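Local coordinates for protein histone-lysine N-methyltransferase, H3 lysine-9 specific SUVH4 (Arabidopsis thaliana, PDB 4QEN) that transfers methyl groups from S-adenosyl-L-methionine to a specific lysine of the histone H3 tail, a mark of epigenetic silencing that also sustains CpNpG and asymmetric DNA methylation, at residues C382-V387 / N454-I459; E464-V469 / Q496-D501; Y504-V509 / N527-L532. All blocks are in the same frame, centred on the assembly; numbering follows the deposited sequence.

Contact 1 (C382-V387 / N454-I459); sequences CEYIGV and NFARFI. With SAH (S-adenosyl-L-homocysteine), chain D.
An Asx turn in the SET domain, opened by Asn454, meets Glu383 and Ile385 on the chain leaving strand 380-383. An asparagine suits this place because one amide can give and accept at once. With CG held between the backbone N and the carbonyl carbon (chi1 69°), its ND2 donates in the amide plane to Glu383 O at 2.7 Å. Asn454 OD1 takes Ile385 N on one face and Ala456 N, which closes the turn, on the other, each 3.2 Å away. Three bonds thus fix the rotation of a buried amide. Beside it, the small Cys382 lets the Phe455 ring come close: Cys382 CB lies 3.3 Å from Phe455 CZ, and Cys382 SG sits obliquely 4.1 Å from the centre of that ring. Ala456 CB fits between Cys382 SG and Tyr384 CD2, 3.7 Å from the latter, a place that suits a lone methyl. The 3-10 turn that follows brings Arg457 O to 3.2 Å from CB of the bound S-adenosyl-L-homocysteine, while the guanidinium turns off to Ala449 O and the ring of Tyr402. Strand 380-383 is an edge strand of its sheet, bonded to strand 483-488, and Tyr384 and Ile459 both rest on Tyr500 of strand 499-500.

Contact 2 (E464-V469 / Q496-D501); sequences EPNLFV and QELTYD
Pro465 lies against Tyr500 where segment 496-501 runs by the chain after the zinc ligand Cys463, part of the knot-like crossing (pseudoknot) at the SET active site. The touching parts run 72° apart, and the tight part of the contact runs from Pro465 on Tyr500 to Asn466 and Leu467 on Thr499. Pro465 CB comes to 3.4 Å from Tyr500 CA; the compact ring, with no N-H to satisfy, can lie flush on a backbone. Asn466 then reads the opposite main chain with its amide: OD1 accepts from Thr499 N at 3.0 Å with a nearly straight N-H (167°), and ND2 gives to Glu497 O at 3.1 Å. A chi1 of 55° folds the short side chain back over its own backbone, so that both amide atoms face segment 496-501; an amide suits the place because it both gives and accepts. Leu467 N adds a bond to Thr499 O, and its CD1 packs 3.9 Å from Leu498 CB on the buried side, where Val381 touches both leucines.

Toward solvent the fit slackens. Glu464 is poorly ordered, the side chains of Asp501 and Pro465 come no nearer than 4.1 Å, between Asp501 CB and Pro465 CG, and waters bridge the two segments. One links Asn466 ND2 with Gln496 OE1; another gives its proton to Leu467 O at 2.7 Å and accepts from Asp501 N.

Contact 3 (Y504-V509 / N527-L532); sequences YALDSV and NCRKRL. With ZN (zinc ion), chain H; SAH (S-adenosyl-L-homocysteine), chain D.
Arg531 reaches across to Leu506 and Asp507 near the C terminus. Its CB starts against Leu506 CD2 at 3.6 Å, and CD stays beside the same methyl. Further out, NE is 3.5 Å from that carbon, which lies over one face of the guanidinium, towards its rim. The bend at chi3 (55°) swings the tip round to Asp507, and NH2 ends in a salt bridge with OD1, modelled very short, while also bonding Tyr533 O. Asp507 is well placed for this by the type II turn of Ala505 to Ser508. With an alanine in place of Arg531 the guanidinium is gone, and the Asp507 carboxylate would probably lose its countercharge and be freer to turn, with Leu506 CD2 less covered. Segment 527-532 belongs to the post-SET zinc site, in which Cys528 SG binds zinc at 2.4 Å along with Cys463, Cys521 and Cys523. Arg529, long and extended, suits a span between main chains: NH2 gives a straight bond (170°) to Tyr504 O at 2.9 Å, in its own plane, and NE bonds Arg531 O. Tyr504 CB abuts Leu532 O at 3.2 Å. Leu532, apolar and buried, turns CD1 to the adenine of the bound S-adenosyl-L-homocysteine, 3.4 Å from its C6.

In the fold
From the N terminus, contact 1 comes first: it closes a long excursion of 66 residues, partly unmodelled, that holds most of strand 387-390 and strands 403-405, 445-448 and 452-453. Contact 2 follows within a few residues and closes a shorter loop, most of it the hairpin of strands 467-473 and 483-488. Contact 3 then closes a strandless loop into the post-SET end. The three stand in series, with neither nesting nor crossing. Contacts 1 and 2 touch where Ile459 CG2 packs on Leu498, Thr499 and Tyr500, and both reach the sheet of strands 380-383, 467-473 and 483-488. Contacts 2 and 3 barely meet, at Glu464 and Asn527. Contacts 1 and 3 approach the same cofactor product at its homocysteine and adenine ends.

Contact 1 (C382-V387 / N454-I459)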
loop_
_atom_site.group_PDB
_atom_site.type_symbol
_atom_site.label_atom_id
_atom_site.label_comp_id
_atom_site.label_asym_id
_atom_site.label_seq_id
_atom_site.Cartn_x
_atom_site.Cartn_y
_atom_site.Cartn_z
ATOM N N CYS A 382 -1.350 -8.779 10.909
ATOM C CA CYS A 382 -1.319 -9.728 12.036
ATOM C C CYS A 382 -2.067 -9.230 13.229
ATOM O O CYS A 382 -2.162 -8.029 13.418
ATOM C CB CYS A 382 0.124 -9.992 12.511
ATOM S SG CYS A 382 1.062 -8.504 12.979
ATOM N N GLU A 383 -2.557 -10.160 14.055
ATOM C CA GLU A 383 -3.052 -9.813 15.382
ATOM C C GLU A 383 -1.850 -9.641 16.297
ATOM O O GLU A 383 -0.858 -10.349 16.150
ATOM C CB GLU A 383 -3.979 -10.910 15.932
ATOM C CG GLU A 383 -4.531 -10.593 17.317
ATOM C CD GLU A 383 -5.628 -11.564 17.763
ATOM O OE1 GLU A 383 -6.175 -12.288 16.902
ATOM O OE2 GLU A 383 -5.947 -11.594 18.979
ATOM N N TYR A 384 -1.924 -8.690 17.226
ATOM C CA TYR A 384 -0.907 -8.591 18.260
ATOM C C TYR A 384 -1.169 -9.662 19.333
ATOM O O TYR A 384 -2.077 -9.530 20.163
ATOM C CB TYR A 384 -0.874 -7.179 18.866
ATOM C CG TYR A 384 0.393 -6.877 19.645
ATOM C CD1 TYR A 384 0.578 -7.375 20.936
ATOM C CD2 TYR A 384 1.397 -6.085 19.095
ATOM C CE1 TYR A 384 1.738 -7.100 21.656
ATOM C CE2 TYR A 384 2.566 -5.806 19.802
ATOM C CZ TYR A 384 2.732 -6.315 21.083
ATOM O OH TYR A 384 3.886 -6.046 21.802
ATOM N N ILE A 385 -0.360 -10.718 19.302
ATOM C CA ILE A 385 -0.491 -11.848 20.215
ATOM C C ILE A 385 0.534 -11.800 21.357
ATOM O O ILE A 385 1.709 -11.501 21.153
ATOM C CB ILE A 385 -0.325 -13.183 19.461
ATOM C CG1 ILE A 385 -1.339 -13.280 18.318
ATOM C CG2 ILE A 385 -0.434 -14.381 20.417
ATOM C CD1 ILE A 385 -2.795 -13.492 18.757
ATOM N N GLY A 386 0.071 -12.129 22.559
ATOM C CA GLY A 386 0.893 -12.121 23.752
ATOM C C GLY A 386 0.058 -12.623 24.905
ATOM O O GLY A 386 -0.959 -13.304 24.684
ATOM N N VAL A 387 0.473 -12.293 26.127
ATOM C CA VAL A 387 -0.278 -12.673 27.322
ATOM C C VAL A 387 -1.199 -11.524 27.708
ATOM O O VAL A 387 -0.748 -10.403 27.921
ATOM C CB VAL A 387 0.648 -12.964 28.508
ATOM C CG1 VAL A 387 -0.157 -13.482 29.694
ATOM C CG2 VAL A 387 1.740 -13.959 28.113
ATOM N N ASN A 454 3.487 -13.558 19.087
ATOM C CA ASN A 454 3.780 -13.792 17.673
ATOM C C ASN A 454 4.715 -12.705 17.126
ATOM O O ASN A 454 5.329 -11.975 17.905
ATOM C CB ASN A 454 2.496 -13.881 16.838
ATOM C CG ASN A 454 1.774 -12.554 16.720
ATOM O OD1 ASN A 454 2.065 -11.604 17.446
ATOM N ND2 ASN A 454 0.806 -12.487 15.804
ATOM N N PHE A 455 4.800 -12.568 15.801
ATOM C CA PHE A 455 5.778 -11.643 15.206
ATOM C C PHE A 455 5.458 -10.150 15.379
ATOM O O PHE A 455 6.313 -9.297 15.116
ATOM C CB PHE A 455 6.062 -11.986 13.728
ATOM C CG PHE A 455 4.969 -11.573 12.771
ATOM C CD1 PHE A 455 4.923 -10.282 12.251
ATOM C CD2 PHE A 455 4.014 -12.486 12.364
ATOM C CE1 PHE A 455 3.919 -9.910 11.372
ATOM C CE2 PHE A 455 3.010 -12.131 11.474
ATOM C CZ PHE A 455 2.964 -10.840 10.970
ATOM N N ALA A 456 4.244 -9.838 15.840
ATOM C CA ALA A 456 3.778 -8.451 15.911
ATOM C C ALA A 456 4.664 -7.580 16.786
ATOM O O ALA A 456 4.837 -6.390 16.531
ATOM C CB ALA A 456 2.340 -8.393 16.414
ATOM N N ARG A 457 5.211 -8.189 17.828
ATOM C CA ARG A 457 6.068 -7.501 18.774
ATOM C C ARG A 457 7.372 -6.992 18.125
ATOM O O ARG A 457 8.106 -6.227 18.739
ATOM C CB ARG A 457 6.436 -8.466 19.899
ATOM C CG ARG A 457 7.558 -9.371 19.449
ATOM C CD ARG A 457 7.830 -10.512 20.344
ATOM N NE ARG A 457 8.310 -10.175 21.682
ATOM C CZ ARG A 457 9.592 -10.112 22.032
ATOM N NH1 ARG A 457 9.921 -9.833 23.290
ATOM N NH2 ARG A 457 10.540 -10.323 21.128
ATOM N N PHE A 458 7.677 -7.432 16.905
ATOM C CA PHE A 458 8.910 -6.990 16.241
ATOM C C PHE A 458 8.713 -5.768 15.336
ATOM O O PHE A 458 9.669 -5.207 14.821
ATOM C CB PHE A 458 9.562 -8.148 15.477
ATOM C CG PHE A 458 10.116 -9.227 16.379
ATOM C CD1 PHE A 458 11.188 -8.962 17.225
ATOM C CD2 PHE A 458 9.566 -10.495 16.379
ATOM C CE1 PHE A 458 11.697 -9.949 18.068
ATOM C CE2 PHE A 458 10.073 -11.487 17.206
ATOM C CZ PHE A 458 11.149 -11.211 18.056
ATOM N N ILE A 459 7.465 -5.354 15.166
ATOM C CA ILE A 459 7.128 -4.209 14.322
ATOM C C ILE A 459 7.378 -2.882 15.046
ATOM O O ILE A 459 6.924 -2.683 16.177
ATOM C CB ILE A 459 5.663 -4.312 13.857
ATOM C CG1 ILE A 459 5.452 -5.652 13.133
ATOM C CG2 ILE A 459 5.259 -3.094 13.006
ATOM C CD1 ILE A 459 3.979 -5.973 12.754
HETATM N N SAH D . 12.643 -2.980 17.703
HETATM C CA SAH D . 12.139 -3.888 18.731
HETATM C CB SAH D . 10.741 -4.381 18.364
HETATM C CG SAH D . 9.657 -3.344 18.633
HETATM S SD SAH D . 9.247 -3.343 20.394
HETATM C C SAH D . 13.068 -5.071 18.983
HETATM O O SAH D . 12.655 -6.065 19.580
HETATM O OXT SAH D . 14.234 -5.062 18.591
HETATM C "C5'" SAH D . 9.345 -1.544 20.572
HETATM C "C4'" SAH D . 10.730 -1.048 20.961
HETATM O "O4'" SAH D . 11.546 -0.952 19.804
HETATM C "C3'" SAH D . 10.672 0.337 21.583
HETATM O "O3'" SAH D . 10.661 0.283 22.987
HETATM C "C2'" SAH D . 11.938 0.989 21.085
HETATM O "O2'" SAH D . 13.011 0.646 21.932
HETATM C "C1'" SAH D . 12.177 0.313 19.755
HETATM N N9 SAH D . 11.589 1.145 18.684
HETATM C C8 SAH D . 10.439 0.899 17.970
HETATM N N7 SAH D . 10.251 1.914 17.090
HETATM C C5 SAH D . 11.252 2.811 17.243
HETATM C C6 SAH D . 11.545 4.020 16.609
HETATM N N6 SAH D . 10.762 4.507 15.640
HETATM N N1 SAH D . 12.668 4.726 16.995
HETATM C C2 SAH D . 13.497 4.243 17.989
HETATM N N3 SAH D . 13.205 3.048 18.615
HETATM C C4 SAH D . 12.102 2.338 18.242
HETATM O O HOH W 1 3.657 -10.172 19.546
#

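Contact 2 (E464-V469 / Q496-D501)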
loop_
_atom_site.group_PDB
_atom_site.type_symbol
_atom_site.label_atom_id
_atom_site.label_comp_id
_atom_site.label_asym_id
_atom_site.label_seq_id
_atom_site.Cartn_x
_atom_site.Cartn_y
_atom_site.Cartn_z
ATOM N N GLU A 464 5.129 8.303 10.480
ATOM C CA GLU A 464 4.366 8.174 9.226
ATOM C C GLU A 464 4.191 6.700 8.850
ATOM O O GLU A 464 4.816 6.186 7.925
ATOM C CB GLU A 464 5.006 8.968 8.073
ATOM C CG GLU A 464 6.404 8.511 7.665
ATOM C CD GLU A 464 6.629 8.494 6.161
ATOM O OE1 GLU A 464 5.739 8.933 5.404
ATOM O OE2 GLU A 464 7.712 8.035 5.735
ATOM N N PRO A 465 3.306 6.009 9.562
ATOM C CA PRO A 465 3.256 4.549 9.444
ATOM C C PRO A 465 2.591 4.073 8.164
ATOM O O PRO A 465 1.919 4.857 7.499
ATOM C CB PRO A 465 2.397 4.146 10.639
ATOM C CG PRO A 465 1.472 5.331 10.839
ATOM C CD PRO A 465 2.285 6.546 10.480
ATOM N N ASN A 466 2.766 2.796 7.835
ATOM C CA ASN A 466 1.990 2.184 6.757
ATOM C C ASN A 466 1.001 1.105 7.237
ATOM O O ASN A 466 0.267 0.527 6.433
ATOM C CB ASN A 466 2.905 1.647 5.655
ATOM C CG ASN A 466 3.945 0.695 6.182
ATOM O OD1 ASN A 466 3.818 0.157 7.290
ATOM N ND2 ASN A 466 4.978 0.462 5.386
ATOM N N LEU A 467 0.981 0.849 8.544
ATOM C CA LEU A 467 -0.035 -0.019 9.139
ATOM C C LEU A 467 -0.899 0.783 10.096
ATOM O O LEU A 467 -0.505 1.854 10.547
ATOM C CB LEU A 467 0.597 -1.176 9.911
ATOM C CG LEU A 467 1.591 -2.081 9.192
ATOM C CD1 LEU A 467 2.056 -3.195 10.124
ATOM C CD2 LEU A 467 0.969 -2.645 7.922
ATOM N N PHE A 468 -2.077 0.263 10.419
ATOM C CA PHE A 468 -2.890 0.889 11.447
ATOM C C PHE A 468 -3.537 -0.171 12.343
ATOM O O PHE A 468 -3.699 -1.335 11.943
ATOM C CB PHE A 468 -3.917 1.847 10.838
ATOM C CG PHE A 468 -5.055 1.162 10.142
ATOM C CD1 PHE A 468 -4.949 0.779 8.815
ATOM C CD2 PHE A 468 -6.244 0.916 10.812
ATOM C CE1 PHE A 468 -6.005 0.155 8.173
ATOM C CE2 PHE A 468 -7.298 0.292 10.165
ATOM C CZ PHE A 468 -7.179 -0.085 8.856
ATOM N N VAL A 469 -3.875 0.253 13.557
ATOM C CA VAL A 469 -4.467 -0.611 14.567
ATOM C C VAL A 469 -5.982 -0.655 14.417
ATOM O O VAL A 469 -6.628 0.374 14.276
ATOM C CB VAL A 469 -4.113 -0.122 15.997
ATOM C CG1 VAL A 469 -4.765 -1.013 17.043
ATOM C CG2 VAL A 469 -2.602 -0.076 16.188
ATOM N N GLN A 496 9.886 -2.826 2.075
ATOM C CA GLN A 496 9.550 -1.673 2.902
ATOM C C GLN A 496 9.317 -2.133 4.343
ATOM O O GLN A 496 8.646 -3.134 4.568
ATOM C CB GLN A 496 8.303 -0.967 2.366
ATOM C CG GLN A 496 8.516 -0.322 1.013
ATOM C CD GLN A 496 7.398 0.628 0.643
ATOM O OE1 GLN A 496 6.210 0.325 0.828
ATOM N NE2 GLN A 496 7.770 1.794 0.125
ATOM N N GLU A 497 9.873 -1.421 5.317
ATOM C CA GLU A 497 9.637 -1.807 6.708
ATOM C C GLU A 497 8.168 -1.598 7.042
ATOM O O GLU A 497 7.569 -0.614 6.618
ATOM C CB GLU A 497 10.504 -0.999 7.675
ATOM C CG GLU A 497 10.368 -1.458 9.124
ATOM C CD GLU A 497 11.267 -0.691 10.078
ATOM O OE1 GLU A 497 12.105 0.106 9.606
ATOM O OE2 GLU A 497 11.126 -0.891 11.306
ATOM N N LEU A 498 7.583 -2.530 7.791
ATOM C CA LEU A 498 6.221 -2.354 8.277
ATOM C C LEU A 498 6.237 -1.600 9.603
ATOM O O LEU A 498 6.996 -1.942 10.496
ATOM C CB LEU A 498 5.552 -3.715 8.482
ATOM C CG LEU A 498 5.595 -4.675 7.295
ATOM C CD1 LEU A 498 4.782 -5.948 7.602
ATOM C CD2 LEU A 498 5.087 -3.964 6.035
ATOM N N THR A 499 5.378 -0.595 9.743
ATOM C CA THR A 499 5.358 0.216 10.960
ATOM C C THR A 499 3.937 0.641 11.347
ATOM O O THR A 499 3.050 0.679 10.502
ATOM C CB THR A 499 6.187 1.506 10.771
ATOM O OG1 THR A 499 5.657 2.259 9.668
ATOM C CG2 THR A 499 7.663 1.195 10.509
ATOM N N TYR A 500 3.722 0.969 12.619
ATOM C CA TYR A 500 2.493 1.652 13.018
ATOM C C TYR A 500 2.812 2.767 14.016
ATOM O O TYR A 500 3.930 2.838 14.526
ATOM C CB TYR A 500 1.441 0.663 13.556
ATOM C CG TYR A 500 1.841 -0.112 14.810
ATOM C CD1 TYR A 500 2.600 -1.278 14.726
ATOM C CD2 TYR A 500 1.434 0.311 16.061
ATOM C CE1 TYR A 500 2.961 -1.992 15.879
ATOM C CE2 TYR A 500 1.783 -0.392 17.215
ATOM C CZ TYR A 500 2.537 -1.547 17.116
ATOM O OH TYR A 500 2.886 -2.241 18.258
ATOM N N ASP A 501 1.850 3.649 14.279
ATOM C CA ASP A 501 2.052 4.728 15.250
ATOM C C ASP A 501 1.762 4.189 16.659
ATOM O O ASP A 501 0.631 3.786 16.943
ATOM C CB ASP A 501 1.117 5.893 14.921
ATOM C CG ASP A 501 1.339 7.117 15.811
ATOM O OD1 ASP A 501 2.040 7.041 16.841
ATOM O OD2 ASP A 501 0.795 8.182 15.466
HETATM O O HOH W 2 4.927 1.891 2.755
HETATM O O HOH W 3 -0.691 3.492 12.715
#

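Contact 3 (Y504-V509 / N527-L532)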
loop_
_atom_site.group_PDB
_atom_site.type_symbol
_atom_site.label_atom_id
_atom_site.label_comp_id
_atom_site.label_asym_id
_atom_site.label_seq_id
_atom_site.Cartn_x
_atom_site.Cartn_y
_atom_site.Cartn_z
ATOM N N TYR A 504 1.986 7.123 21.701
ATOM C CA TYR A 504 2.338 7.666 23.013
ATOM C C TYR A 504 2.232 9.191 23.005
ATOM O O TYR A 504 2.630 9.845 22.039
ATOM C CB TYR A 504 3.770 7.291 23.418
ATOM C CG TYR A 504 4.047 5.817 23.615
ATOM C CD1 TYR A 504 3.324 5.066 24.531
ATOM C CD2 TYR A 504 5.066 5.187 22.914
ATOM C CE1 TYR A 504 3.592 3.719 24.722
ATOM C CE2 TYR A 504 5.342 3.848 23.095
ATOM C CZ TYR A 504 4.605 3.118 24.001
ATOM O OH TYR A 504 4.883 1.782 24.178
ATOM N N ALA A 505 1.708 9.757 24.088
ATOM C CA ALA A 505 1.731 11.203 24.270
ATOM C C ALA A 505 3.144 11.621 24.660
ATOM O O ALA A 505 3.874 10.847 25.275
ATOM C CB ALA A 505 0.742 11.620 25.350
ATOM N N LEU A 506 3.542 12.832 24.299
ATOM C CA LEU A 506 4.830 13.335 24.742
ATOM C C LEU A 506 4.788 13.553 26.248
ATOM O O LEU A 506 3.763 13.967 26.790
ATOM C CB LEU A 506 5.206 14.624 24.015
ATOM C CG LEU A 506 5.653 14.418 22.567
ATOM C CD1 LEU A 506 6.016 15.745 21.907
ATOM C CD2 LEU A 506 6.822 13.437 22.507
ATOM N N ASP A 507 5.900 13.247 26.913
ATOM C CA ASP A 507 6.040 13.419 28.362
ATOM C C ASP A 507 5.055 12.573 29.183
ATOM O O ASP A 507 4.723 12.922 30.319
ATOM C CB ASP A 507 5.936 14.901 28.752
ATOM C CG ASP A 507 6.831 15.791 27.908
ATOM O OD1 ASP A 507 7.967 15.367 27.596
ATOM O OD2 ASP A 507 6.401 16.912 27.560
ATOM N N SER A 508 4.579 11.467 28.616
ATOM C CA SER A 508 3.703 10.556 29.365
ATOM C C SER A 508 4.496 9.689 30.327
ATOM O O SER A 508 3.957 9.189 31.315
ATOM C CB SER A 508 2.910 9.627 28.434
ATOM O OG SER A 508 3.675 9.246 27.318
ATOM N N VAL A 509 5.775 9.503 30.020
ATOM C CA VAL A 509 6.601 8.545 30.743
ATOM C C VAL A 509 7.525 9.226 31.739
ATOM O O VAL A 509 8.292 10.124 31.381
ATOM C CB VAL A 509 7.422 7.662 29.776
ATOM C CG1 VAL A 509 8.380 6.771 30.549
ATOM C CG2 VAL A 509 6.494 6.823 28.917
ATOM N N ASN A 527 8.289 14.156 8.727
ATOM C CA ASN A 527 7.690 14.891 9.849
ATOM C C ASN A 527 7.894 14.223 11.224
ATOM O O ASN A 527 6.984 14.225 12.065
ATOM C CB ASN A 527 6.195 15.113 9.590
ATOM C CG ASN A 527 5.374 13.829 9.716
ATOM O OD1 ASN A 527 5.917 12.723 9.721
ATOM N ND2 ASN A 527 4.056 13.977 9.822
ATOM N N CYS A 528 9.084 13.676 11.453
ATOM C CA CYS A 528 9.321 12.768 12.587
ATOM C C CYS A 528 8.981 13.223 14.025
ATOM O O CYS A 528 8.734 12.384 14.863
ATOM C CB CYS A 528 10.745 12.200 12.548
ATOM S SG CYS A 528 11.171 11.186 13.996
ATOM N N ARG A 529 8.998 14.509 14.349
ATOM C CA ARG A 529 8.720 14.925 15.746
ATOM C C ARG A 529 9.745 14.425 16.792
ATOM O O ARG A 529 9.837 14.989 17.881
ATOM C CB ARG A 529 7.285 14.567 16.194
ATOM C CG ARG A 529 7.207 13.414 17.201
ATOM C CD ARG A 529 5.820 13.220 17.803
ATOM N NE ARG A 529 5.814 12.121 18.774
ATOM C CZ ARG A 529 4.795 11.818 19.576
ATOM N NH1 ARG A 529 3.681 12.533 19.544
ATOM N NH2 ARG A 529 4.890 10.797 20.419
ATOM N N LYS A 530 10.465 13.348 16.468
ATOM C CA LYS A 530 11.732 12.977 17.129
ATOM C C LYS A 530 11.667 12.220 18.462
ATOM O O LYS A 530 12.707 11.923 19.046
ATOM C CB LYS A 530 12.656 14.194 17.268
ATOM C CG LYS A 530 13.229 14.680 15.952
ATOM C CD LYS A 530 14.145 13.631 15.345
ATOM C CE LYS A 530 14.700 14.106 14.021
ATOM N NZ LYS A 530 15.276 15.474 14.170
ATOM N N ARG A 531 10.465 11.895 18.932
ATOM C CA ARG A 531 10.316 11.184 20.204
ATOM C C ARG A 531 9.193 10.159 20.137
ATOM O O ARG A 531 8.098 10.465 19.654
ATOM C CB ARG A 531 10.024 12.166 21.345
ATOM C CG ARG A 531 11.113 13.192 21.624
ATOM C CD ARG A 531 10.590 14.295 22.542
ATOM N NE ARG A 531 10.030 13.765 23.786
ATOM C CZ ARG A 531 9.567 14.517 24.780
ATOM N NH1 ARG A 531 9.592 15.837 24.680
ATOM N NH2 ARG A 531 9.079 13.952 25.876
ATOM N N LEU A 532 9.453 8.941 20.610
ATOM C CA LEU A 532 8.373 7.972 20.767
ATOM C C LEU A 532 7.529 8.490 21.914
ATOM O O LEU A 532 6.300 8.411 21.896
ATOM C CB LEU A 532 8.905 6.572 21.090
ATOM C CG LEU A 532 8.922 5.565 19.937
ATOM C CD1 LEU A 532 9.923 6.000 18.877
ATOM C CD2 LEU A 532 9.236 4.163 20.429
HETATM ZN ZN ZN H . 9.611 9.415 14.104
HETATM N N SAH D . 12.643 -2.980 17.703
HETATM C CA SAH D . 12.139 -3.888 18.731
HETATM C CB SAH D . 10.741 -4.381 18.364
HETATM C CG SAH D . 9.657 -3.344 18.633
HETATM S SD SAH D . 9.247 -3.343 20.394
HETATM C C SAH D . 13.068 -5.071 18.983
HETATM O O SAH D . 12.655 -6.065 19.580
HETATM O OXT SAH D . 14.234 -5.062 18.591
HETATM C "C5'" SAH D . 9.345 -1.544 20.572
HETATM C "C4'" SAH D . 10.730 -1.048 20.961
HETATM O "O4'" SAH D . 11.546 -0.952 19.804
HETATM C "C3'" SAH D . 10.672 0.337 21.583
HETATM O "O3'" SAH D . 10.661 0.283 22.987
HETATM C "C2'" SAH D . 11.938 0.989 21.085
HETATM O "O2'" SAH D . 13.011 0.646 21.932
HETATM C "C1'" SAH D . 12.177 0.313 19.755
HETATM N N9 SAH D . 11.589 1.145 18.684
HETATM C C8 SAH D . 10.439 0.899 17.970
HETATM N N7 SAH D . 10.251 1.914 17.090
HETATM C C5 SAH D . 11.252 2.811 17.243
HETATM C C6 SAH D . 11.545 4.020 16.609
HETATM N N6 SAH D . 10.762 4.507 15.640
HETATM N N1 SAH D . 12.668 4.726 16.995
HETATM C C2 SAH D . 13.497 4.243 17.989
HETATM N N3 SAH D . 13.205 3.048 18.615
HETATM C C4 SAH D . 12.102 2.338 18.242
HETATM O O HOH W 4 4.458 7.141 20.258
#